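Local atomic coordinates of protein of unknown function VPA0982 (Vibrio parahaemolyticus, PDB entry 2QIP), a protein that is of unknown function but carries a NYN domain of the PIN clan and may therefore act as an RNA nuclease. Residues V109-L114 against A153-A158; L123-I128 against K134-Y139; L15-N20 against V96-D101; T24-E27 against S31-D34. One frame throughout, in Å; residues are numbered along the deposited sequence.

Contact 1. Residues V109-L114 against A153-A158; sequences VDRVIL and ADNFVA. With EDO (1,2-ethanediol), chain C.
R111 reaches over strand 135-140 toward N155, and the two side chains cross at about a right angle. The amide of N155 lies at the edge of the guanidinium, near its plane, the two flat groups turned 65° against each other. NH1 of R111 and ND2 of N155 are modelled 3.0 Å apart, but the orientation of this amide is doubtful; turned round, it may offer its oxygen to a hydrogen bond. R111 leaves its backbone with CG anti to N (chi1 -179°) and runs straight until it bends at chi3, which carries the guanidinium across.

In this parallel sheet the strands 111-115 and 155-158 are not neighbours: strand 135-140 runs between them, and the nearest CA atoms, of R111 and D154, are 9.5 Å apart. A long side chain suits this gap: R111 comes from one side and N155 from the other. NE of R111 forms a salt bridge with E10, while NH1 is hydrogen-bonded to OG1 of T137 on the intervening strand. OD2 of D154 accepts from N of V136 and from NE2 of Q129, as suits a carboxylate. OD1 of D110 accepts a 2.9 Å hydrogen bond from O1 of an ethanediol, probably from the crystallisation liquor.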
loop_
_atom_site.group_PDB
_atom_site.type_symbol
_atom_site.label_atom_id
_atom_site.label_comp_id
_atom_site.label_asym_id
_atom_site.label_seq_id
_atom_site.Cartn_x
_atom_site.Cartn_y
_atom_site.Cartn_z
ATOM N N VAL A 109 9.328 12.967 -12.000
ATOM C CA VAL A 109 8.270 13.926 -12.361
ATOM C C VAL A 109 8.246 15.114 -11.410
ATOM O O VAL A 109 8.766 15.032 -10.282
ATOM C CB VAL A 109 6.860 13.269 -12.431
ATOM C CG1 VAL A 109 6.840 12.224 -13.530
ATOM C CG2 VAL A 109 6.455 12.639 -11.098
ATOM N N ASP A 110 7.652 16.211 -11.876
ATOM C CA ASP A 110 7.433 17.364 -11.012
ATOM C C ASP A 110 6.187 17.222 -10.157
ATOM O O ASP A 110 6.088 17.816 -9.095
ATOM C CB ASP A 110 7.301 18.644 -11.839
ATOM C CG ASP A 110 8.535 18.920 -12.686
ATOM O OD1 ASP A 110 9.640 18.942 -12.108
ATOM O OD2 ASP A 110 8.418 19.053 -13.921
ATOM N N ARG A 111 5.223 16.454 -10.644
ATOM C CA ARG A 111 3.941 16.338 -9.967
ATOM C C ARG A 111 3.367 14.953 -10.235
ATOM O O ARG A 111 3.404 14.453 -11.370
ATOM C CB ARG A 111 2.975 17.400 -10.511
ATOM C CG ARG A 111 1.587 17.379 -9.840
ATOM C CD ARG A 111 0.664 18.402 -10.439
ATOM N NE ARG A 111 1.165 19.744 -10.180
ATOM C CZ ARG A 111 0.863 20.498 -9.118
ATOM N NH1 ARG A 111 0.020 20.076 -8.176
ATOM N NH2 ARG A 111 1.432 21.708 -8.995
ATOM N N VAL A 112 2.883 14.335 -9.158
ATOM C CA VAL A 112 2.131 13.072 -9.238
ATOM C C VAL A 112 0.651 13.428 -9.148
ATOM O O VAL A 112 0.229 14.165 -8.222
ATOM C CB VAL A 112 2.532 12.111 -8.081
ATOM C CG1 VAL A 112 1.659 10.848 -8.095
ATOM C CG2 VAL A 112 4.013 11.746 -8.176
ATOM N N ILE A 113 -0.133 12.911 -10.100
ATOM C CA ILE A 113 -1.586 13.091 -10.062
ATOM C C ILE A 113 -2.223 11.755 -9.696
ATOM O O ILE A 113 -2.084 10.781 -10.437
ATOM C CB ILE A 113 -2.120 13.610 -11.406
ATOM C CG1 ILE A 113 -1.442 14.951 -11.778
ATOM C CG2 ILE A 113 -3.650 13.709 -11.383
ATOM C CD1 ILE A 113 -1.851 15.510 -13.135
ATOM N N LEU A 114 -2.855 11.714 -8.522
ATOM C CA LEU A 114 -3.478 10.504 -7.982
ATOM C C LEU A 114 -4.981 10.661 -8.079
ATOM O O LEU A 114 -5.534 11.620 -7.547
ATOM C CB LEU A 114 -3.076 10.308 -6.516
ATOM C CG LEU A 114 -3.739 9.144 -5.791
ATOM C CD1 LEU A 114 -3.370 7.790 -6.383
ATOM C CD2 LEU A 114 -3.353 9.231 -4.316
ATOM N N ALA A 153 -2.736 16.845 0.025
ATOM C CA ALA A 153 -2.404 17.146 -1.361
ATOM C C ALA A 153 -2.028 18.609 -1.529
ATOM O O ALA A 153 -2.552 19.478 -0.817
ATOM C CB ALA A 153 -3.609 16.829 -2.249
ATOM N N ASP A 154 -1.129 18.891 -2.465
ATOM C CA ASP A 154 -0.874 20.268 -2.844
ATOM C C ASP A 154 -2.081 20.931 -3.499
ATOM O O ASP A 154 -2.333 22.113 -3.279
ATOM C CB ASP A 154 0.373 20.354 -3.716
ATOM C CG ASP A 154 1.590 19.880 -2.971
ATOM O OD1 ASP A 154 2.096 20.643 -2.118
ATOM O OD2 ASP A 154 1.996 18.727 -3.180
ATOM N N ASN A 155 -2.809 20.173 -4.315
ATOM C CA ASN A 155 -4.021 20.650 -4.983
ATOM C C ASN A 155 -5.010 19.521 -4.991
ATOM O O ASN A 155 -4.634 18.357 -5.099
ATOM C CB ASN A 155 -3.703 21.045 -6.438
ATOM C CG ASN A 155 -2.769 22.238 -6.524
ATOM O OD1 ASN A 155 -3.222 23.403 -6.653
ATOM N ND2 ASN A 155 -1.465 21.979 -6.437
ATOM N N PHE A 156 -6.285 19.882 -4.910
ATOM C CA PHE A 156 -7.372 18.921 -4.985
ATOM C C PHE A 156 -8.334 19.361 -6.082
ATOM O O PHE A 156 -8.715 20.537 -6.143
ATOM C CB PHE A 156 -8.127 18.803 -3.654
ATOM C CG PHE A 156 -9.370 17.939 -3.741
ATOM C CD1 PHE A 156 -9.261 16.563 -3.917
ATOM C CD2 PHE A 156 -10.646 18.502 -3.669
ATOM C CE1 PHE A 156 -10.391 15.764 -4.017
ATOM C CE2 PHE A 156 -11.797 17.689 -3.783
ATOM C CZ PHE A 156 -11.661 16.325 -3.938
ATOM N N VAL A 157 -8.713 18.427 -6.947
ATOM C CA VAL A 157 -9.681 18.725 -7.997
ATOM C C VAL A 157 -10.875 17.788 -7.828
ATOM O O VAL A 157 -10.713 16.553 -7.760
ATOM C CB VAL A 157 -9.080 18.547 -9.408
ATOM C CG1 VAL A 157 -10.161 18.817 -10.488
ATOM C CG2 VAL A 157 -7.856 19.459 -9.615
ATOM N N ALA A 158 -12.069 18.370 -7.751
ATOM C CA ALA A 158 -13.274 17.569 -7.562
ATOM C C ALA A 158 -13.624 16.734 -8.777
ATOM O O ALA A 158 -13.639 17.248 -9.886
ATOM C CB ALA A 158 -14.431 18.480 -7.273
HETATM C C1 EDO C . 11.537 16.105 -12.433
HETATM O O1 EDO C . 11.219 16.720 -11.182
HETATM C C2 EDO C . 12.860 16.675 -12.936
HETATM O O2 EDO C . 13.285 15.824 -13.997
#

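Contact 2. Residues L123-I128 against K134-Y139; sequences LLVERI and KKVTVY. With EDO (1,2-ethanediol), chain E; EDO (1,2-ethanediol), chain C.
V136 presents its two methyls to the helix as a pair of bumps, and each meets a different residue of 123-128. CG1 of V136 sits in the shallow groove between both methyls of V125, 3.8 Å from CG2 of V125 and 4.1 Å from its CG1. CG2 of V136 packs into the angle formed by CB and CG2 of I128, 3.8 Å from CG2 of I128, where the two side chains cross at about a right angle. With chi1 at -71°, CG1 of I128 lies anti to the carbonyl carbon, which leaves CG2 anti to the backbone N and facing V136; that CG2 of I128 also touches CB of K134 at 4.1 Å.

Helix 122-132 and strand 135-140 belong to a beta-alpha-beta unit that starts with strand 111-115; the axes of 123-128 and 135-139 approach to 8.6 Å, with 156° between their directions. Beta-branched residues suit this layer because their forks are compact and stiff. K134 lends its aliphatic base, while its NZ turns off to the carbonyl oxygens of V109 and A106 and to an ethanediol. On another side of the helix, R127 forms salt bridges with D101 and E104 of the second subunit. No hydrogen bond joins the two segments, so across this pair the contact is apolar packing.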
loop_
_atom_site.group_PDB
_atom_site.type_symbol
_atom_site.label_atom_id
_atom_site.label_comp_id
_atom_site.label_asym_id
_atom_site.label_seq_id
_atom_site.Cartn_x
_atom_site.Cartn_y
_atom_site.Cartn_z
ATOM N N LEU A 123 -0.725 8.811 3.440
ATOM C CA LEU A 123 0.654 8.517 3.813
ATOM C C LEU A 123 1.579 8.547 2.604
ATOM O O LEU A 123 2.764 8.923 2.711
ATOM C CB LEU A 123 0.785 7.177 4.528
ATOM C CG LEU A 123 0.446 7.174 6.030
ATOM C CD1 LEU A 123 -1.032 7.439 6.283
ATOM C CD2 LEU A 123 0.861 5.857 6.659
ATOM N N LEU A 124 1.037 8.154 1.458
ATOM C CA LEU A 124 1.809 8.161 0.212
ATOM C C LEU A 124 2.068 9.589 -0.256
ATOM O O LEU A 124 3.198 9.930 -0.649
ATOM C CB LEU A 124 1.070 7.358 -0.864
ATOM C CG LEU A 124 1.567 7.530 -2.305
ATOM C CD1 LEU A 124 3.022 7.065 -2.474
ATOM C CD2 LEU A 124 0.605 6.797 -3.251
ATOM N N VAL A 125 1.035 10.437 -0.194
ATOM C CA VAL A 125 1.202 11.838 -0.566
ATOM C C VAL A 125 2.295 12.473 0.307
ATOM O O VAL A 125 3.225 13.124 -0.204
ATOM C CB VAL A 125 -0.141 12.585 -0.427
ATOM C CG1 VAL A 125 0.054 14.094 -0.533
ATOM C CG2 VAL A 125 -1.156 12.036 -1.462
ATOM N N GLU A 126 2.188 12.276 1.618
ATOM C CA GLU A 126 3.171 12.824 2.557
ATOM C C GLU A 126 4.578 12.336 2.205
ATOM O O GLU A 126 5.525 13.112 2.232
ATOM C CB GLU A 126 2.810 12.435 3.991
ATOM C CG GLU A 126 3.836 12.802 5.050
ATOM C CD GLU A 126 3.438 12.276 6.417
ATOM O OE1 GLU A 126 3.434 11.036 6.614
ATOM O OE2 GLU A 126 3.104 13.110 7.274
ATOM N N ARG A 127 4.731 11.053 1.891
ATOM C CA ARG A 127 6.071 10.502 1.647
ATOM C C ARG A 127 6.666 11.063 0.353
ATOM O O ARG A 127 7.873 11.310 0.275
ATOM C CB ARG A 127 6.030 8.978 1.596
ATOM C CG ARG A 127 7.386 8.328 1.860
ATOM C CD ARG A 127 7.886 8.520 3.294
ATOM N NE ARG A 127 6.936 8.038 4.300
ATOM C CZ ARG A 127 6.995 6.840 4.894
ATOM N NH1 ARG A 127 7.946 5.979 4.588
ATOM N NH2 ARG A 127 6.055 6.475 5.763
ATOM N N ILE A 128 5.837 11.248 -0.675
ATOM C CA ILE A 128 6.324 11.878 -1.908
ATOM C C ILE A 128 6.834 13.301 -1.619
ATOM O O ILE A 128 7.903 13.714 -2.096
ATOM C CB ILE A 128 5.203 11.936 -2.956
ATOM C CG1 ILE A 128 4.899 10.531 -3.475
ATOM C CG2 ILE A 128 5.604 12.861 -4.120
ATOM C CD1 ILE A 128 3.576 10.433 -4.261
ATOM N N LYS A 134 8.154 16.644 -4.395
ATOM C CA LYS A 134 7.353 16.878 -5.592
ATOM C C LYS A 134 5.929 17.268 -5.196
ATOM O O LYS A 134 5.534 17.098 -4.036
ATOM C CB LYS A 134 7.384 15.642 -6.513
ATOM C CG LYS A 134 8.802 15.158 -6.879
ATOM C CD LYS A 134 9.746 16.239 -7.395
ATOM C CE LYS A 134 11.159 15.691 -7.696
ATOM N NZ LYS A 134 11.196 14.812 -8.899
ATOM N N LYS A 135 5.195 17.830 -6.161
ATOM C CA LYS A 135 3.801 18.214 -5.921
ATOM C C LYS A 135 2.902 17.012 -6.115
ATOM O O LYS A 135 3.224 16.103 -6.901
ATOM C CB LYS A 135 3.363 19.307 -6.901
ATOM C CG LYS A 135 4.180 20.588 -6.817
ATOM C CD LYS A 135 3.820 21.402 -5.612
ATOM C CE LYS A 135 4.591 22.731 -5.607
ATOM N NZ LYS A 135 4.273 23.486 -4.371
ATOM N N VAL A 136 1.773 17.018 -5.415
ATOM C CA VAL A 136 0.761 15.994 -5.592
ATOM C C VAL A 136 -0.594 16.653 -5.759
ATOM O O VAL A 136 -1.010 17.490 -4.915
ATOM C CB VAL A 136 0.734 14.997 -4.403
ATOM C CG1 VAL A 136 -0.290 13.886 -4.661
ATOM C CG2 VAL A 136 2.149 14.394 -4.183
ATOM N N THR A 137 -1.265 16.299 -6.855
ATOM C CA THR A 137 -2.681 16.655 -7.040
ATOM C C THR A 137 -3.521 15.399 -6.861
ATOM O O THR A 137 -3.178 14.345 -7.408
ATOM C CB THR A 137 -2.943 17.216 -8.452
ATOM O OG1 THR A 137 -2.180 18.415 -8.638
ATOM C CG2 THR A 137 -4.444 17.485 -8.706
ATOM N N VAL A 138 -4.618 15.521 -6.111
ATOM C CA VAL A 138 -5.598 14.453 -5.955
ATOM C C VAL A 138 -6.864 14.842 -6.679
ATOM O O VAL A 138 -7.325 15.975 -6.518
ATOM C CB VAL A 138 -5.892 14.178 -4.459
ATOM C CG1 VAL A 138 -7.112 13.258 -4.281
ATOM C CG2 VAL A 138 -4.656 13.568 -3.782
ATOM N N TYR A 139 -7.396 13.915 -7.482
ATOM C CA TYR A 139 -8.752 14.037 -8.028
ATOM C C TYR A 139 -9.601 13.027 -7.276
ATOM O O TYR A 139 -9.227 11.846 -7.206
ATOM C CB TYR A 139 -8.793 13.669 -9.518
ATOM C CG TYR A 139 -8.284 14.721 -10.466
ATOM C CD1 TYR A 139 -9.151 15.330 -11.389
ATOM C CD2 TYR A 139 -6.931 15.086 -10.490
ATOM C CE1 TYR A 139 -8.697 16.276 -12.297
ATOM C CE2 TYR A 139 -6.473 16.038 -11.382
ATOM C CZ TYR A 139 -7.361 16.645 -12.280
ATOM O OH TYR A 139 -6.897 17.596 -13.163
HETATM C C1 EDO E . -0.340 11.429 6.591
HETATM O O1 EDO E . 0.578 10.868 7.542
HETATM C C2 EDO E . -1.661 11.634 7.314
HETATM O O2 EDO E . -1.452 12.611 8.344
HETATM C C1 EDO C . 11.537 16.105 -12.433
HETATM O O1 EDO C . 11.219 16.720 -11.182
HETATM C C2 EDO C . 12.860 16.675 -12.936
HETATM O O2 EDO C . 13.285 15.824 -13.997
#

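Contact 3. Residues L15-N20 against V96-D101; sequences LVDVQN and VGITLD
With chi1 at -66°, L15 turns CG opposite its carbonyl carbon and carries CD2 toward the helix 95-105, while I98, with chi1 at -72°, sends CG1 and then CD1 along the strand toward D17 and keeps CG2 for L15. This is the packing of a helix on a parallel alpha/beta sheet, here on the strand 10-17, as expected for a NYN domain of the PIN clan. Strand and helix segments run almost antiparallel, 170° between their directions, with their axes 9.9 Å apart.

L15 and I98 slide past each other in opposite directions, bringing CD2 of L15 to 3.9 Å from CG2 of I98. CD2 of L15 also rests against the helix backbone, 3.7 Å from O of I98, and reaches CB of D101 at 4.1 Å. Branched aliphatic side chains suit this buried layer, whose other walls include Y54 and L114. D101 contributes only its methylene here; its carboxylate is hydrogen-bonded to Y54 OH. D17, at the N-cap position of helix 18-29, likewise offers carbon to I98, while its OD2 is hydrogen-bonded to S116. D17 and I98 cross at about a right angle, and CD1 of I98 stops 3.9 Å from CB of D17.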
loop_
_atom_site.group_PDB
_atom_site.type_symbol
_atom_site.label_atom_id
_atom_site.label_comp_id
_atom_site.label_asym_id
_atom_site.label_seq_id
_atom_site.Cartn_x
_atom_site.Cartn_y
_atom_site.Cartn_z
ATOM N N LEU A 15 -1.740 8.314 -11.865
ATOM C CA LEU A 15 -2.110 6.981 -11.369
ATOM C C LEU A 15 -3.596 7.016 -11.050
ATOM O O LEU A 15 -4.025 7.814 -10.204
ATOM C CB LEU A 15 -1.339 6.599 -10.107
ATOM C CG LEU A 15 0.175 6.396 -10.272
ATOM C CD1 LEU A 15 0.951 7.719 -10.118
ATOM C CD2 LEU A 15 0.651 5.364 -9.254
ATOM N N VAL A 16 -4.368 6.179 -11.745
ATOM C CA VAL A 16 -5.817 6.097 -11.514
ATOM C C VAL A 16 -6.216 4.822 -10.787
ATOM O O VAL A 16 -5.931 3.725 -11.249
ATOM C CB VAL A 16 -6.617 6.187 -12.835
ATOM C CG1 VAL A 16 -8.111 6.246 -12.521
ATOM C CG2 VAL A 16 -6.201 7.419 -13.641
ATOM N N ASP A 17 -6.891 5.001 -9.657
ATOM C CA ASP A 17 -7.439 3.887 -8.890
ATOM C C ASP A 17 -8.823 3.635 -9.526
ATOM O O ASP A 17 -9.837 4.211 -9.083
ATOM C CB ASP A 17 -7.532 4.373 -7.441
ATOM C CG ASP A 17 -7.985 3.324 -6.448
ATOM O OD1 ASP A 17 -8.335 2.186 -6.805
ATOM O OD2 ASP A 17 -7.989 3.689 -5.247
ATOM N N VAL A 18 -8.860 2.818 -10.592
ATOM C CA VAL A 18 -10.079 2.664 -11.394
ATOM C C VAL A 18 -11.247 2.165 -10.553
ATOM O O VAL A 18 -12.360 2.651 -10.721
ATOM C CB VAL A 18 -9.821 1.720 -12.611
ATOM C CG1 VAL A 18 -11.123 1.331 -13.320
ATOM C CG2 VAL A 18 -8.828 2.367 -13.597
ATOM N N GLN A 19 -10.991 1.241 -9.629
ATOM C CA GLN A 19 -12.093 0.718 -8.790
ATOM C C GLN A 19 -12.685 1.822 -7.897
ATOM O O GLN A 19 -13.907 1.932 -7.757
ATOM C CB GLN A 19 -11.617 -0.458 -7.925
ATOM C CG GLN A 19 -11.313 -1.729 -8.714
ATOM C CD GLN A 19 -12.563 -2.374 -9.326
ATOM O OE1 GLN A 19 -12.887 -2.140 -10.493
ATOM N NE2 GLN A 19 -13.267 -3.191 -8.532
ATOM N N ASN A 20 -11.821 2.635 -7.294
ATOM C CA ASN A 20 -12.304 3.729 -6.448
ATOM C C ASN A 20 -13.130 4.747 -7.243
ATOM O O ASN A 20 -14.222 5.147 -6.811
ATOM C CB ASN A 20 -11.158 4.411 -5.703
ATOM C CG ASN A 20 -11.624 5.587 -4.867
ATOM O OD1 ASN A 20 -11.720 6.711 -5.358
ATOM N ND2 ASN A 20 -11.896 5.342 -3.591
ATOM N N VAL A 96 -1.363 -1.338 -2.417
ATOM C CA VAL A 96 0.053 -1.703 -2.380
ATOM C C VAL A 96 0.719 -1.358 -3.727
ATOM O O VAL A 96 1.770 -0.719 -3.765
ATOM C CB VAL A 96 0.295 -3.201 -2.000
ATOM C CG1 VAL A 96 1.769 -3.574 -2.216
ATOM C CG2 VAL A 96 -0.122 -3.453 -0.529
ATOM N N GLY A 97 0.100 -1.751 -4.842
ATOM C CA GLY A 97 0.763 -1.543 -6.123
ATOM C C GLY A 97 0.841 -0.077 -6.542
ATOM O O GLY A 97 1.842 0.362 -7.119
ATOM N N ILE A 98 -0.197 0.696 -6.231
ATOM C CA ILE A 98 -0.179 2.139 -6.491
ATOM C C ILE A 98 0.902 2.826 -5.646
ATOM O O ILE A 98 1.645 3.687 -6.154
ATOM C CB ILE A 98 -1.594 2.750 -6.264
ATOM C CG1 ILE A 98 -2.522 2.303 -7.410
ATOM C CG2 ILE A 98 -1.545 4.297 -6.198
ATOM C CD1 ILE A 98 -4.014 2.668 -7.204
ATOM N N THR A 99 1.021 2.417 -4.377
ATOM C CA THR A 99 2.046 2.958 -3.505
ATOM C C THR A 99 3.436 2.677 -4.070
ATOM O O THR A 99 4.278 3.584 -4.144
ATOM C CB THR A 99 1.893 2.427 -2.076
ATOM O OG1 THR A 99 0.612 2.832 -1.585
ATOM C CG2 THR A 99 2.965 2.968 -1.134
ATOM N N LEU A 100 3.683 1.423 -4.468
ATOM C CA LEU A 100 4.996 1.066 -5.037
ATOM C C LEU A 100 5.334 1.931 -6.259
ATOM O O LEU A 100 6.442 2.464 -6.379
ATOM C CB LEU A 100 5.001 -0.399 -5.454
ATOM C CG LEU A 100 5.016 -1.407 -4.317
ATOM C CD1 LEU A 100 4.774 -2.786 -4.913
ATOM C CD2 LEU A 100 6.318 -1.363 -3.538
ATOM N N ASP A 101 4.383 2.040 -7.178
ATOM C CA ASP A 101 4.641 2.735 -8.440
ATOM C C ASP A 101 4.750 4.251 -8.261
ATOM O O ASP A 101 5.555 4.894 -8.957
ATOM C CB ASP A 101 3.544 2.397 -9.467
ATOM C CG ASP A 101 3.683 1.001 -10.053
ATOM O OD1 ASP A 101 4.715 0.314 -9.813
ATOM O OD2 ASP A 101 2.741 0.612 -10.794
#

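Contact 4. Residues T24-E27 against S31-D34; sequences TCRE and SNFD
R26 lays its guanidinium over the backbone of S31, whose N lies 3.5 Å above the plane and offset toward the rim. The chain folds back to get there: bends at chi2 and chi3 (-63°) bring the flat group round to the loop that follows the helix. NH2 of R26 then lies 3.5 Å from the carbonyl C of S31 and donates a hydrogen bond to OD1 of N32 at 3.2 Å. The bond is somewhat bent, 149° at the hydrogen, and the donor stands above the amide's carbonyl plane instead of lying along a lone pair; OD1 in turn is tilted a little from the guanidinium plane. The amide and guanidinium planes are 63° apart. An arginine suits this place because its flexible chain lets the guanidinium curl back and lie over the S31 backbone while NH2 donates.

The two segments flank the end of helix 18-29, where the chain turns back along its last turns toward helix 35-42, close to the surface of the fold. C25, one residue earlier on the helix, faces the loop and brings its CB to 3.3 Å from O of S31. Cysteine, being small, suits this close approach. SG of C25 lies 4.3 Å from CB of F33, an apolar contact that lies deeper than the arginine bond. F33 itself packs on V21 and I159 and meets the ring of Y35 edge-to-face. S31 OG is hydrogen-bonded to Y29 O, and D34 takes the N-cap position of helix 35-42, where its OD1 accepts from N of Q37.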
loop_
_atom_site.group_PDB
_atom_site.type_symbol
_atom_site.label_atom_id
_atom_site.label_comp_id
_atom_site.label_asym_id
_atom_site.label_seq_id
_atom_site.Cartn_x
_atom_site.Cartn_y
_atom_site.Cartn_z
ATOM N N THR A 24 -17.080 5.206 -6.385
ATOM C CA THR A 24 -17.462 6.513 -5.857
ATOM C C THR A 24 -18.335 7.290 -6.834
ATOM O O THR A 24 -19.264 7.975 -6.403
ATOM C CB THR A 24 -16.234 7.377 -5.414
ATOM O OG1 THR A 24 -15.345 7.554 -6.533
ATOM C CG2 THR A 24 -15.511 6.712 -4.258
ATOM N N CYS A 25 -18.062 7.192 -8.137
ATOM C CA CYS A 25 -18.932 7.857 -9.109
ATOM C C CYS A 25 -20.316 7.206 -9.155
ATOM O O CYS A 25 -21.313 7.909 -9.280
ATOM C CB CYS A 25 -18.304 7.894 -10.501
ATOM S SG CYS A 25 -16.979 9.119 -10.664
ATOM N N ARG A 26 -20.372 5.881 -9.039
ATOM C CA ARG A 26 -21.674 5.184 -8.973
ATOM C C ARG A 26 -22.468 5.599 -7.728
ATOM O O ARG A 26 -23.680 5.865 -7.811
ATOM C CB ARG A 26 -21.496 3.664 -9.019
ATOM C CG ARG A 26 -20.965 3.054 -10.331
ATOM C CD ARG A 26 -21.555 3.635 -11.618
ATOM N NE ARG A 26 -22.990 3.412 -11.741
ATOM C CZ ARG A 26 -23.735 3.824 -12.765
ATOM N NH1 ARG A 26 -25.040 3.571 -12.765
ATOM N NH2 ARG A 26 -23.186 4.481 -13.785
ATOM N N GLU A 27 -21.806 5.644 -6.579
ATOM C CA GLU A 27 -22.492 5.959 -5.321
ATOM C C GLU A 27 -22.959 7.410 -5.258
ATOM O O GLU A 27 -24.102 7.692 -4.850
ATOM C CB GLU A 27 -21.610 5.624 -4.111
ATOM C CG GLU A 27 -22.236 5.967 -2.756
ATOM C CD GLU A 27 -21.371 5.558 -1.570
ATOM O OE1 GLU A 27 -20.419 4.768 -1.754
ATOM O OE2 GLU A 27 -21.658 6.023 -0.442
ATOM N N SER A 31 -23.296 7.648 -12.196
ATOM C CA SER A 31 -22.742 7.999 -13.496
ATOM C C SER A 31 -21.337 7.434 -13.571
ATOM O O SER A 31 -20.783 7.010 -12.554
ATOM C CB SER A 31 -22.638 9.514 -13.645
ATOM O OG SER A 31 -23.901 10.132 -13.539
ATOM N N ASN A 32 -20.785 7.420 -14.780
ATOM C CA ASN A 32 -19.421 6.951 -14.995
ATOM C C ASN A 32 -18.474 8.120 -15.270
ATOM O O ASN A 32 -18.873 9.169 -15.791
ATOM C CB ASN A 32 -19.342 5.934 -16.149
ATOM C CG ASN A 32 -19.914 4.554 -15.790
ATOM O OD1 ASN A 32 -20.109 4.210 -14.615
ATOM N ND2 ASN A 32 -20.169 3.755 -16.818
ATOM N N PHE A 33 -17.217 7.916 -14.894
ATOM C CA PHE A 33 -16.157 8.907 -15.111
ATOM C C PHE A 33 -15.818 9.049 -16.585
ATOM O O PHE A 33 -15.697 8.044 -17.306
ATOM C CB PHE A 33 -14.931 8.414 -14.351
ATOM C CG PHE A 33 -13.812 9.399 -14.217
ATOM C CD1 PHE A 33 -13.939 10.561 -13.453
ATOM C CD2 PHE A 33 -12.586 9.104 -14.788
ATOM C CE1 PHE A 33 -12.847 11.439 -13.286
ATOM C CE2 PHE A 33 -11.496 9.968 -14.629
ATOM C CZ PHE A 33 -11.638 11.134 -13.868
ATOM N N ASP A 34 -15.652 10.297 -17.028
ATOM C CA ASP A 34 -15.259 10.580 -18.407
ATOM C C ASP A 34 -13.734 10.634 -18.508
ATOM O O ASP A 34 -13.108 11.670 -18.261
ATOM C CB ASP A 34 -15.888 11.893 -18.886
ATOM C CG ASP A 34 -15.633 12.168 -20.349
ATOM O OD1 ASP A 34 -14.742 11.500 -20.948
ATOM O OD2 ASP A 34 -16.336 13.058 -20.905
#

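Overall arrangement
Along the chain contact 4 comes between the two segments of contact 3, and contact 2 between those of contact 1. Contacts 1, 2 and 3 all reach the six-stranded parallel sheet: strand 111-115 lies between strands 10-17 and 135-140, and strand 155-158 is at the edge. Contacts 1 and 2 touch directly, their centres about 6 Å apart; contact 3 touches both, its centre about 14 Å from that of contact 1 and about 13 Å from that of contact 2. Contact 4 sits apart, its centre about 17 Å from that of contact 3, with which it shares helix 18-29. Contacts 2 and 3 meet the second subunit, so their helices serve sheet and dimer alike.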